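Local coordinates for sensor protein (Shewanella oneidensis, PDB 3LIC) that probably senses an extracellular signal through a PDC-fold domain and relays it to its own intracellular histidine kinase part in a two-component system, at residues N64-Q67 with D71-G74; E56-V61 with F90-Y95; S181-L186 with L192-D197; F27-A32 with L252-V257. All coordinates share one frame; numbering follows the deposited sequence.

The model is consistent with a double PDC module laid along the long helix 2-46, with a six-stranded antiparallel sheet near one end and a five-stranded one near the other. Contacts 1 and 2 belong to the first sheet; both use helix 55-68, their centres lie about 12 Å apart, and they touch. Contact 1 is nested in the loop of contact 2, and both close before contact 3 opens. Contacts 3 and 4, centres about 14 Å apart, meet in the second sheet. Contact 4 closes the longest loop of the four, enclosing the others, and its helix segment also touches contact 1. Helix 2-46 is therefore a physical link between the two halves, consistent with a path for signals.

Contact 1 (N64-Q67 with D71-G74); sequences NRIQ and DFFG
Ile66 points its CD1 methyl at the root of Phe72, ending 3.5 Å from Phe72 CB and lying at the edge of the ring, near its plane. The two side chains run at a slant to each other; a methyl meets a methylene, and Ile66 comes to the ring at its edge. The first torsion of Ile66 (chi1 -74°) sets CG1 beside the backbone N, and from there CD1 also reaches the backbone of the incoming strand, 3.7 Å from Gly74 C. The other branch, CG2, is anti to the backbone N and comes within 4.1 Å of Phe73 O. One isoleucine thus spans three successive residues of 72-74.

This is the turn by which helix 55-68 hands over to strand 74-79, a central strand of the six-stranded antiparallel sheet of the first PDC domain. Phe73 and Gly74 both face Asp166 on strand 161-168, which makes a classic beta bulge right at the start of the strand. Arg65 stands next to Ile66 on the helix, and its NH2 comes obliquely to Phe72 CE2 at 4.5 Å, a loose approach. Its guanidinium is held instead by NH1, bonded to Asn35 O of helix 2-46, with a weak bond from NE to Ser75 OG. The Phe72 ring meets His31 of helix 2-46 with the two planes about 40° apart.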
loop_
_atom_site.group_PDB
_atom_site.type_symbol
_atom_site.label_atom_id
_atom_site.label_comp_id
_atom_site.label_asym_id
_atom_site.label_seq_id
_atom_site.Cartn_x
_atom_site.Cartn_y
_atom_site.Cartn_z
ATOM N N ASN A 64 9.012 -19.108 2.287
ATOM C CA ASN A 64 7.819 -19.829 2.764
ATOM C C ASN A 64 6.681 -18.880 3.126
ATOM O O ASN A 64 5.490 -19.129 2.857
ATOM C CB ASN A 64 8.192 -20.649 4.007
ATOM C CG ASN A 64 9.118 -21.784 3.686
ATOM O OD1 ASN A 64 9.313 -22.092 2.522
ATOM N ND2 ASN A 64 9.710 -22.414 4.713
ATOM N N ARG A 65 7.042 -17.764 3.743
ATOM C CA ARG A 65 6.025 -16.764 4.140
ATOM C C ARG A 65 5.400 -16.113 2.936
ATOM O O ARG A 65 4.183 -15.882 2.909
ATOM C CB ARG A 65 6.662 -15.766 5.152
ATOM C CG ARG A 65 6.394 -14.280 4.909
ATOM C CD ARG A 65 6.987 -13.368 6.125
ATOM N NE ARG A 65 6.353 -12.071 6.248
ATOM C CZ ARG A 65 5.575 -11.793 7.267
ATOM N NH1 ARG A 65 5.423 -12.724 8.200
ATOM N NH2 ARG A 65 4.949 -10.629 7.357
ATOM N N ILE A 66 6.171 -15.771 1.914
ATOM C CA ILE A 66 5.547 -15.166 0.734
ATOM C C ILE A 66 4.754 -16.260 -0.024
ATOM O O ILE A 66 3.605 -16.073 -0.480
ATOM C CB ILE A 66 6.703 -14.505 -0.140
ATOM C CG1 ILE A 66 7.141 -13.236 0.607
ATOM C CG2 ILE A 66 6.293 -14.152 -1.593
ATOM C CD1 ILE A 66 5.911 -12.314 0.902
ATOM N N GLN A 67 5.377 -17.432 -0.142
ATOM C CA GLN A 67 4.735 -18.552 -0.801
ATOM C C GLN A 67 3.383 -18.898 -0.142
ATOM O O GLN A 67 2.389 -19.161 -0.815
ATOM C CB GLN A 67 5.685 -19.746 -0.759
ATOM C CG GLN A 67 5.409 -20.789 -1.812
ATOM C CD GLN A 67 6.671 -21.638 -2.128
ATOM O OE1 GLN A 67 6.799 -22.171 -3.217
ATOM N NE2 GLN A 67 7.580 -21.756 -1.177
ATOM N N ASP A 71 -1.388 -12.849 -1.249
ATOM C CA ASP A 71 -1.563 -11.386 -1.419
ATOM C C ASP A 71 -0.315 -10.564 -1.238
ATOM O O ASP A 71 -0.334 -9.409 -1.696
ATOM C CB ASP A 71 -2.602 -10.817 -0.469
ATOM C CG ASP A 71 -4.003 -11.216 -0.869
ATOM O OD1 ASP A 71 -4.322 -11.136 -2.093
ATOM O OD2 ASP A 71 -4.776 -11.606 0.028
ATOM N N PHE A 72 0.734 -11.108 -0.569
ATOM C CA PHE A 72 1.975 -10.323 -0.319
ATOM C C PHE A 72 2.890 -10.365 -1.534
ATOM O O PHE A 72 3.045 -11.374 -2.157
ATOM C CB PHE A 72 2.748 -10.763 0.938
ATOM C CG PHE A 72 1.905 -10.814 2.234
ATOM C CD1 PHE A 72 0.755 -10.061 2.378
ATOM C CD2 PHE A 72 2.342 -11.541 3.320
ATOM C CE1 PHE A 72 0.028 -10.058 3.552
ATOM C CE2 PHE A 72 1.618 -11.572 4.524
ATOM C CZ PHE A 72 0.412 -10.831 4.610
ATOM N N PHE A 73 3.476 -9.239 -1.899
ATOM C CA PHE A 73 4.401 -9.223 -2.997
ATOM C C PHE A 73 5.803 -9.646 -2.528
ATOM O O PHE A 73 6.517 -10.408 -3.202
ATOM C CB PHE A 73 4.487 -7.805 -3.570
ATOM C CG PHE A 73 5.481 -7.702 -4.665
ATOM C CD1 PHE A 73 5.177 -8.243 -5.944
ATOM C CD2 PHE A 73 6.755 -7.131 -4.436
ATOM C CE1 PHE A 73 6.113 -8.204 -6.960
ATOM C CE2 PHE A 73 7.714 -7.108 -5.457
ATOM C CZ PHE A 73 7.377 -7.668 -6.727
ATOM N N GLY A 74 6.204 -9.167 -1.362
ATOM C CA GLY A 74 7.574 -9.345 -0.932
ATOM C C GLY A 74 7.724 -9.115 0.577
ATOM O O GLY A 74 6.865 -8.520 1.215
#

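Contact 2 (E56-V61 with F90-Y95); sequences EKLKTV and FSPYVY
Helix 55-68 lies against the six-stranded sheet of the first PDC domain, and here its early turns rest on the start of strand 92-96. Leu58 does most of the touching. Its CG stands beside the backbone N (chi1 -57°), which carries CD1 out to Pro92 CG at 3.6 Å and also to Phe90 CE2 at 3.9 Å. Leu58 CB lies a little farther back, 4.0 Å from Pro92 CB, so the leucine meets the pyrrolidine ring with both its root and its tip. Towards the phenyl ring the methyl comes in obliquely.

Pro92 packs over one face of Phe90, its CD 3.6 Å above the ring plane, over the centre, making a compact apolar unit against which the leucine packs. In the PDC fold, where helices pack on one face of an antiparallel sheet, this is the layer between helix and sheet, and Leu58 also touches Ile77 of strand 74-79. Two residues farther along the strand, Val94 CG2 approaches Lys59 O at 4.0 Å, while the lysine side chain leads away. That same Lys59 O accepts from Thr63 OG1. Within the helix, Glu56 O takes two donors, Thr60 N and Thr60 OG1, from opposite faces of its carbonyl plane.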
loop_
_atom_site.group_PDB
_atom_site.type_symbol
_atom_site.label_atom_id
_atom_site.label_comp_id
_atom_site.label_asym_id
_atom_site.label_seq_id
_atom_site.Cartn_x
_atom_site.Cartn_y
_atom_site.Cartn_z
ATOM N N GLU A 56 20.902 -18.163 4.405
ATOM C CA GLU A 56 20.131 -19.307 3.885
ATOM C C GLU A 56 18.876 -19.515 4.743
ATOM O O GLU A 56 17.799 -19.835 4.235
ATOM C CB GLU A 56 20.927 -20.642 3.898
ATOM C CG GLU A 56 21.650 -21.153 2.626
ATOM C CD GLU A 56 21.013 -20.798 1.267
ATOM O OE1 GLU A 56 20.128 -21.514 0.754
ATOM O OE2 GLU A 56 21.471 -19.819 0.668
ATOM N N LYS A 57 19.030 -19.427 6.049
ATOM C CA LYS A 57 17.852 -19.518 6.931
ATOM C C LYS A 57 16.837 -18.367 6.716
ATOM O O LYS A 57 15.635 -18.627 6.664
ATOM C CB LYS A 57 18.237 -19.544 8.438
ATOM C CG LYS A 57 18.783 -20.900 8.966
ATOM C CD LYS A 57 19.032 -20.745 10.485
ATOM C CE LYS A 57 20.160 -21.634 10.986
ATOM N NZ LYS A 57 20.039 -22.996 10.428
ATOM N N LEU A 58 17.286 -17.129 6.638
ATOM C CA LEU A 58 16.325 -16.033 6.418
ATOM C C LEU A 58 15.630 -16.145 5.056
ATOM O O LEU A 58 14.402 -15.882 4.915
ATOM C CB LEU A 58 16.992 -14.682 6.588
ATOM C CG LEU A 58 17.646 -14.490 7.941
ATOM C CD1 LEU A 58 18.335 -13.120 8.022
ATOM C CD2 LEU A 58 16.663 -14.569 9.078
ATOM N N LYS A 59 16.378 -16.615 4.068
ATOM C CA LYS A 59 15.817 -16.819 2.742
ATOM C C LYS A 59 14.734 -17.871 2.750
ATOM O O LYS A 59 13.645 -17.710 2.159
ATOM C CB LYS A 59 16.940 -17.261 1.771
ATOM C CG LYS A 59 16.432 -17.718 0.410
ATOM C CD LYS A 59 17.669 -17.624 -0.588
ATOM C CE LYS A 59 17.369 -18.274 -1.908
ATOM N NZ LYS A 59 17.024 -19.641 -1.591
ATOM N N THR A 60 15.025 -18.989 3.405
ATOM C CA THR A 60 13.954 -20.009 3.641
ATOM C C THR A 60 12.770 -19.418 4.389
ATOM O O THR A 60 11.705 -19.467 3.892
ATOM C CB THR A 60 14.503 -21.204 4.396
ATOM O OG1 THR A 60 15.698 -21.609 3.712
ATOM C CG2 THR A 60 13.504 -22.358 4.463
ATOM N N VAL A 61 12.938 -18.845 5.570
ATOM C CA VAL A 61 11.783 -18.180 6.264
ATOM C C VAL A 61 10.917 -17.267 5.343
ATOM O O VAL A 61 9.658 -17.445 5.251
ATOM C CB VAL A 61 12.244 -17.345 7.520
ATOM C CG1 VAL A 61 11.036 -16.535 8.114
ATOM C CG2 VAL A 61 12.796 -18.272 8.563
ATOM N N PHE A 90 22.688 -5.337 5.876
ATOM C CA PHE A 90 22.284 -6.708 5.636
ATOM C C PHE A 90 20.776 -6.735 5.605
ATOM O O PHE A 90 20.134 -6.392 6.565
ATOM C CB PHE A 90 22.868 -7.630 6.746
ATOM C CG PHE A 90 22.453 -9.141 6.639
ATOM C CD1 PHE A 90 22.610 -9.858 5.458
ATOM C CD2 PHE A 90 22.016 -9.836 7.772
ATOM C CE1 PHE A 90 22.259 -11.214 5.353
ATOM C CE2 PHE A 90 21.685 -11.211 7.713
ATOM C CZ PHE A 90 21.778 -11.896 6.488
ATOM N N SER A 91 20.199 -7.153 4.486
ATOM C CA SER A 91 18.766 -7.148 4.371
ATOM C C SER A 91 18.221 -8.161 3.385
ATOM O O SER A 91 17.707 -7.830 2.318
ATOM C CB SER A 91 18.248 -5.733 4.145
ATOM O OG SER A 91 16.885 -5.721 3.740
ATOM N N PRO A 92 18.272 -9.440 3.787
ATOM C CA PRO A 92 17.581 -10.475 3.000
ATOM C C PRO A 92 16.157 -10.057 2.613
ATOM O O PRO A 92 15.436 -9.504 3.434
ATOM C CB PRO A 92 17.513 -11.639 3.973
ATOM C CG PRO A 92 18.768 -11.407 4.889
ATOM C CD PRO A 92 18.846 -9.949 5.060
ATOM N N TYR A 93 15.735 -10.394 1.403
ATOM C CA TYR A 93 14.445 -9.967 0.892
ATOM C C TYR A 93 13.986 -10.953 -0.161
ATOM O O TYR A 93 14.770 -11.327 -1.022
ATOM C CB TYR A 93 14.643 -8.584 0.237
ATOM C CG TYR A 93 13.449 -8.055 -0.502
ATOM C CD1 TYR A 93 12.255 -7.724 0.183
ATOM C CD2 TYR A 93 13.509 -7.827 -1.882
ATOM C CE1 TYR A 93 11.138 -7.226 -0.509
ATOM C CE2 TYR A 93 12.409 -7.315 -2.561
ATOM C CZ TYR A 93 11.244 -7.036 -1.885
ATOM O OH TYR A 93 10.197 -6.500 -2.596
ATOM N N VAL A 94 12.761 -11.455 -0.064
ATOM C CA VAL A 94 12.192 -12.326 -1.100
ATOM C C VAL A 94 10.935 -11.679 -1.721
ATOM O O VAL A 94 10.141 -11.051 -1.016
ATOM C CB VAL A 94 11.859 -13.754 -0.545
ATOM C CG1 VAL A 94 11.075 -14.599 -1.579
ATOM C CG2 VAL A 94 13.124 -14.483 -0.062
ATOM N N TYR A 95 10.729 -11.827 -3.028
ATOM C CA TYR A 95 9.565 -11.186 -3.686
ATOM C C TYR A 95 9.059 -12.132 -4.779
ATOM O O TYR A 95 9.802 -13.036 -5.208
ATOM C CB TYR A 95 9.876 -9.758 -4.230
ATOM C CG TYR A 95 10.849 -9.687 -5.416
ATOM C CD1 TYR A 95 10.394 -9.665 -6.747
ATOM C CD2 TYR A 95 12.236 -9.648 -5.188
ATOM C CE1 TYR A 95 11.349 -9.617 -7.881
ATOM C CE2 TYR A 95 13.168 -9.567 -6.241
ATOM C CZ TYR A 95 12.725 -9.548 -7.579
ATOM O OH TYR A 95 13.723 -9.477 -8.556
#

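Contact 3 (S181-L186 with L192-D197); sequences SRLVVL and LIFHSD
With CG trans to its own backbone N (chi1 -177°), Phe194 brings its ring edge against Leu183, whose chi1 of 173° is likewise extended. The two side chains cross at about a right angle, Leu183 CG lying 3.7 Å from Phe194 CD2, and Leu183 O sits at the ring edge, in its plane, 3.4 Å from Phe194 CD2. Leu183 and Phe194 also share cover from helix 172-176, both touching Pro173.

The backbones form a beta hairpin at one edge of the five-stranded sheet. Val185 pairs with Phe194: Val185 N donates to Phe194 O at 3.1 Å. In return Val185 O receives two amides, Ile193 N at 2.7 Å and Phe194 N, both from the same face of the carbonyl plane. Ile193 and Phe194 thus share one partner, a classic beta bulge that shifts the register by one before Leu186 pairs with Leu192. Val185 CB packs against the CB of Ile193 and of Phe194. On the other face Leu192 CD1 fits between Val184 CG1 and Leu186 CD2, and Trp209 touches all three residues.

Beyond Phe194 the strands part and a water steps in. It donates to Leu183 O at 2.7 Å and accepts from Ser196 N and Ser196 OG. Nearby, His195 ND1 lies 3.9 Å from Val184 CG2. Val185 N, Val185 O, Phe194 O and Leu183 O are thus all bonded although the strands shift register, whereas His195 ND1 is buried with no partner in the model.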
loop_
_atom_site.group_PDB
_atom_site.type_symbol
_atom_site.label_atom_id
_atom_site.label_comp_id
_atom_site.label_asym_id
_atom_site.label_seq_id
_atom_site.Cartn_x
_atom_site.Cartn_y
_atom_site.Cartn_z
ATOM N N SER A 181 -9.252 1.227 -13.965
ATOM C CA SER A 181 -9.566 2.611 -14.369
ATOM C C SER A 181 -10.643 3.262 -13.475
ATOM O O SER A 181 -10.833 4.467 -13.512
ATOM C CB SER A 181 -9.990 2.707 -15.861
ATOM O OG SER A 181 -11.217 2.026 -16.012
ATOM N N ARG A 182 -11.357 2.466 -12.688
ATOM C CA ARG A 182 -12.320 3.049 -11.785
ATOM C C ARG A 182 -11.859 3.268 -10.297
ATOM O O ARG A 182 -12.709 3.586 -9.465
ATOM C CB ARG A 182 -13.517 2.147 -11.733
ATOM C CG ARG A 182 -13.963 1.617 -13.055
ATOM C CD ARG A 182 -15.169 0.729 -12.785
ATOM N NE ARG A 182 -15.853 0.525 -14.043
ATOM C CZ ARG A 182 -17.113 0.130 -14.160
ATOM N NH1 ARG A 182 -17.864 -0.101 -13.074
ATOM N NH2 ARG A 182 -17.615 -0.040 -15.379
ATOM N N LEU A 183 -10.566 3.110 -9.975
ATOM C CA LEU A 183 -10.178 3.010 -8.576
ATOM C C LEU A 183 -9.197 4.086 -8.259
ATOM O O LEU A 183 -8.200 4.251 -9.008
ATOM C CB LEU A 183 -9.519 1.636 -8.279
ATOM C CG LEU A 183 -8.890 1.399 -6.911
ATOM C CD1 LEU A 183 -10.032 1.498 -5.882
ATOM C CD2 LEU A 183 -8.180 -0.038 -6.762
ATOM N N VAL A 184 -9.453 4.825 -7.172
ATOM C CA VAL A 184 -8.386 5.591 -6.578
ATOM C C VAL A 184 -8.330 5.208 -5.088
ATOM O O VAL A 184 -9.359 4.952 -4.467
ATOM C CB VAL A 184 -8.601 7.138 -6.754
ATOM C CG1 VAL A 184 -7.638 7.953 -5.869
ATOM C CG2 VAL A 184 -8.398 7.507 -8.141
ATOM N N VAL A 185 -7.131 5.127 -4.534
ATOM C CA VAL A 185 -6.953 4.931 -3.099
ATOM C C VAL A 185 -6.103 6.086 -2.599
ATOM O O VAL A 185 -5.088 6.447 -3.213
ATOM C CB VAL A 185 -6.239 3.586 -2.739
ATOM C CG1 VAL A 185 -6.211 3.415 -1.192
ATOM C CG2 VAL A 185 -6.941 2.385 -3.338
ATOM N N LEU A 186 -6.525 6.689 -1.516
ATOM C CA LEU A 186 -5.820 7.829 -0.950
ATOM C C LEU A 186 -5.467 7.420 0.476
ATOM O O LEU A 186 -6.229 6.711 1.088
ATOM C CB LEU A 186 -6.786 8.991 -0.879
ATOM C CG LEU A 186 -7.358 9.515 -2.179
ATOM C CD1 LEU A 186 -8.401 10.649 -1.833
ATOM C CD2 LEU A 186 -6.170 10.061 -3.001
ATOM N N LEU A 192 -2.012 10.181 -2.939
ATOM C CA LEU A 192 -2.335 9.052 -3.817
ATOM C C LEU A 192 -1.621 7.780 -3.393
ATOM O O LEU A 192 -0.408 7.742 -3.289
ATOM C CB LEU A 192 -1.922 9.397 -5.229
ATOM C CG LEU A 192 -2.804 9.269 -6.458
ATOM C CD1 LEU A 192 -4.264 9.485 -6.179
ATOM C CD2 LEU A 192 -2.265 10.275 -7.478
ATOM N N ILE A 193 -2.378 6.728 -3.136
ATOM C CA ILE A 193 -1.796 5.403 -2.967
ATOM C C ILE A 193 -1.941 4.691 -4.299
ATOM O O ILE A 193 -1.011 4.111 -4.781
ATOM C CB ILE A 193 -2.582 4.602 -1.945
ATOM C CG1 ILE A 193 -2.500 5.234 -0.534
ATOM C CG2 ILE A 193 -2.140 3.151 -1.949
ATOM C CD1 ILE A 193 -1.287 4.960 0.150
ATOM N N PHE A 194 -3.132 4.692 -4.867
ATOM C CA PHE A 194 -3.399 4.001 -6.131
ATOM C C PHE A 194 -4.111 4.925 -7.125
ATOM O O PHE A 194 -5.073 5.581 -6.749
ATOM C CB PHE A 194 -4.284 2.726 -5.976
ATOM C CG PHE A 194 -4.464 1.999 -7.295
ATOM C CD1 PHE A 194 -3.478 1.145 -7.767
ATOM C CD2 PHE A 194 -5.513 2.299 -8.134
ATOM C CE1 PHE A 194 -3.569 0.549 -8.991
ATOM C CE2 PHE A 194 -5.601 1.699 -9.380
ATOM C CZ PHE A 194 -4.620 0.808 -9.810
ATOM N N HIS A 195 -3.613 4.960 -8.368
ATOM C CA HIS A 195 -4.243 5.573 -9.551
ATOM C C HIS A 195 -3.805 4.716 -10.758
ATOM O O HIS A 195 -2.639 4.240 -10.824
ATOM C CB HIS A 195 -3.730 7.013 -9.774
ATOM C CG HIS A 195 -4.508 7.788 -10.796
ATOM N ND1 HIS A 195 -5.461 8.734 -10.453
ATOM C CD2 HIS A 195 -4.523 7.722 -12.151
ATOM C CE1 HIS A 195 -6.020 9.221 -11.554
ATOM N NE2 HIS A 195 -5.478 8.611 -12.593
ATOM N N SER A 196 -4.707 4.519 -11.712
ATOM C CA SER A 196 -4.368 3.895 -13.009
ATOM C C SER A 196 -3.057 4.401 -13.602
ATOM O O SER A 196 -2.228 3.616 -14.033
ATOM C CB SER A 196 -5.457 4.216 -14.036
ATOM O OG SER A 196 -6.430 3.214 -13.960
ATOM N N ASP A 197 -2.915 5.719 -13.681
ATOM C CA ASP A 197 -1.693 6.321 -14.180
ATOM C C ASP A 197 -0.582 6.347 -13.124
ATOM O O ASP A 197 -0.681 7.048 -12.102
ATOM C CB ASP A 197 -1.974 7.737 -14.679
ATOM C CG ASP A 197 -0.754 8.371 -15.315
ATOM O OD1 ASP A 197 0.126 7.616 -15.799
ATOM O OD2 ASP A 197 -0.656 9.615 -15.318
HETATM O O HOH W 1 -7.372 4.833 -11.531
#

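Contact 4 (F27-A32 with L252-V257); sequences FLLEHA and LKWRVV
Leu29 and Trp254 make the main apolar contact, a methyl over an indole. Leu29 CD1 stands 3.3 Å above the plane of the Trp254 ring system, offset toward the rim on its six-membered side, and is 3.5 Å from Trp254 CE3. Leu29 CD2 reaches the same ring at CZ3, 3.8 Å away, so both branches of the leucine rest on it. The leucine's chi1 of -65° holds CG beside the backbone N and lets the fork project from helix 2-46. A second apolar contact joins methyl to methyl: Leu252 CD1 meets Leu29 CD1 at 3.7 Å, with Leu29 CB just behind, 4.0 Å from Leu252 CD1.

The aromatic surroundings come from Trp132 of strand 131-137, which meets Trp254 edge-to-face and also touches Leu29 and Leu252. Among the polar bonds beside it, Arg255 donates to Asp187 O and Leu224 O, and its NE makes a weak bond to Lys253 O.

Strand 255-261, entered through Leu252 and Trp254, lies in the five-stranded sheet, whereas Trp132 belongs to the six-stranded one. Helix 2-46 therefore meets residues of both halves at Leu29, through a purely apolar contact that depends on shape and burial and not on directed bonds.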
loop_
_atom_site.group_PDB
_atom_site.type_symbol
_atom_site.label_atom_id
_atom_site.label_comp_id
_atom_site.label_asym_id
_atom_site.label_seq_id
_atom_site.Cartn_x
_atom_site.Cartn_y
_atom_site.Cartn_z
ATOM N N PHE A 27 -9.268 -5.542 5.181
ATOM C CA PHE A 27 -8.809 -6.845 5.564
ATOM C C PHE A 27 -7.388 -7.159 4.972
ATOM O O PHE A 27 -6.582 -7.771 5.636
ATOM C CB PHE A 27 -9.907 -7.911 5.298
ATOM C CG PHE A 27 -11.070 -7.790 6.271
ATOM C CD1 PHE A 27 -10.919 -8.167 7.617
ATOM C CD2 PHE A 27 -12.298 -7.308 5.858
ATOM C CE1 PHE A 27 -11.968 -8.030 8.520
ATOM C CE2 PHE A 27 -13.334 -7.160 6.751
ATOM C CZ PHE A 27 -13.161 -7.514 8.092
ATOM N N LEU A 28 -7.078 -6.664 3.770
ATOM C CA LEU A 28 -5.792 -6.846 3.149
ATOM C C LEU A 28 -4.700 -6.154 3.964
ATOM O O LEU A 28 -3.644 -6.735 4.207
ATOM C CB LEU A 28 -5.823 -6.242 1.748
ATOM C CG LEU A 28 -4.481 -6.252 0.973
ATOM C CD1 LEU A 28 -3.922 -7.691 0.855
ATOM C CD2 LEU A 28 -4.624 -5.642 -0.393
ATOM N N LEU A 29 -4.965 -4.922 4.412
ATOM C CA LEU A 29 -3.949 -4.106 5.085
ATOM C C LEU A 29 -3.780 -4.598 6.513
ATOM O O LEU A 29 -2.671 -4.674 7.038
ATOM C CB LEU A 29 -4.375 -2.611 5.054
ATOM C CG LEU A 29 -4.463 -1.889 3.680
ATOM C CD1 LEU A 29 -5.021 -0.453 3.842
ATOM C CD2 LEU A 29 -3.110 -1.819 2.990
ATOM N N GLU A 30 -4.878 -5.038 7.133
ATOM C CA GLU A 30 -4.756 -5.583 8.463
ATOM C C GLU A 30 -4.041 -6.944 8.434
ATOM O O GLU A 30 -3.305 -7.254 9.382
ATOM C CB GLU A 30 -6.110 -5.686 9.180
ATOM C CG GLU A 30 -6.753 -4.300 9.341
ATOM C CD GLU A 30 -8.139 -4.367 9.990
ATOM O OE1 GLU A 30 -8.684 -5.483 10.083
ATOM O OE2 GLU A 30 -8.687 -3.301 10.389
ATOM N N HIS A 31 -4.289 -7.768 7.400
ATOM C CA HIS A 31 -3.562 -9.038 7.265
ATOM C C HIS A 31 -2.022 -8.782 7.171
ATOM O O HIS A 31 -1.218 -9.429 7.811
ATOM C CB HIS A 31 -4.084 -9.806 6.035
ATOM C CG HIS A 31 -3.409 -11.120 5.825
ATOM N ND1 HIS A 31 -3.279 -11.710 4.577
ATOM C CD2 HIS A 31 -2.786 -11.938 6.697
ATOM C CE1 HIS A 31 -2.614 -12.847 4.691
ATOM N NE2 HIS A 31 -2.315 -13.013 5.975
ATOM N N ALA A 32 -1.626 -7.807 6.372
ATOM C CA ALA A 32 -0.204 -7.458 6.187
ATOM C C ALA A 32 0.402 -6.924 7.503
ATOM O O ALA A 32 1.508 -7.292 7.883
ATOM C CB ALA A 32 -0.072 -6.393 5.079
ATOM N N LEU A 252 -7.314 3.301 9.781
ATOM C CA LEU A 252 -6.296 3.918 8.969
ATOM C C LEU A 252 -6.784 5.206 8.344
ATOM O O LEU A 252 -6.020 6.163 8.208
ATOM C CB LEU A 252 -5.834 2.924 7.882
ATOM C CG LEU A 252 -5.068 1.690 8.381
ATOM C CD1 LEU A 252 -5.216 0.622 7.342
ATOM C CD2 LEU A 252 -3.559 1.961 8.703
ATOM N N LYS A 253 -8.059 5.236 7.969
ATOM C CA LYS A 253 -8.685 6.436 7.422
ATOM C C LYS A 253 -8.138 6.679 6.045
ATOM O O LYS A 253 -8.193 7.789 5.522
ATOM C CB LYS A 253 -8.386 7.633 8.322
ATOM C CG LYS A 253 -9.191 7.560 9.588
ATOM C CD LYS A 253 -8.310 7.948 10.737
ATOM C CE LYS A 253 -9.186 8.358 11.894
ATOM N NZ LYS A 253 -10.198 9.267 11.264
ATOM N N TRP A 254 -7.567 5.644 5.446
ATOM C CA TRP A 254 -7.412 5.719 4.018
ATOM C C TRP A 254 -8.821 5.752 3.402
ATOM O O TRP A 254 -9.816 5.309 4.066
ATOM C CB TRP A 254 -6.636 4.524 3.493
ATOM C CG TRP A 254 -5.258 4.426 4.027
ATOM C CD1 TRP A 254 -4.714 5.111 5.103
ATOM C CD2 TRP A 254 -4.227 3.545 3.549
ATOM N NE1 TRP A 254 -3.409 4.711 5.284
ATOM C CE2 TRP A 254 -3.094 3.756 4.349
ATOM C CE3 TRP A 254 -4.151 2.639 2.491
ATOM C CZ2 TRP A 254 -1.918 3.057 4.158
ATOM C CZ3 TRP A 254 -2.982 1.953 2.298
ATOM C CH2 TRP A 254 -1.885 2.155 3.131
ATOM N N ARG A 255 -8.867 6.285 2.158
ATOM C CA ARG A 255 -10.062 6.324 1.308
ATOM C C ARG A 255 -10.006 5.452 0.032
ATOM O O ARG A 255 -8.996 5.388 -0.671
ATOM C CB ARG A 255 -10.362 7.749 0.862
ATOM C CG ARG A 255 -11.370 8.517 1.752
ATOM C CD ARG A 255 -10.770 8.908 3.085
ATOM N NE ARG A 255 -9.448 9.537 2.984
ATOM C CZ ARG A 255 -9.228 10.812 2.681
ATOM N NH1 ARG A 255 -10.236 11.616 2.395
ATOM N NH2 ARG A 255 -7.974 11.272 2.641
ATOM N N VAL A 256 -11.134 4.851 -0.311
ATOM C CA VAL A 256 -11.235 4.186 -1.570
ATOM C C VAL A 256 -12.221 5.005 -2.318
ATOM O O VAL A 256 -13.281 5.322 -1.776
ATOM C CB VAL A 256 -11.780 2.780 -1.388
ATOM C CG1 VAL A 256 -12.235 2.206 -2.727
ATOM C CG2 VAL A 256 -10.672 1.893 -0.749
ATOM N N VAL A 257 -11.868 5.382 -3.540
ATOM C CA VAL A 257 -12.787 6.110 -4.403
ATOM C C VAL A 257 -13.153 5.250 -5.613
ATOM O O VAL A 257 -12.271 4.807 -6.332
ATOM C CB VAL A 257 -12.125 7.392 -4.940
ATOM C CG1 VAL A 257 -13.132 8.208 -5.805
ATOM C CG2 VAL A 257 -11.540 8.219 -3.788
#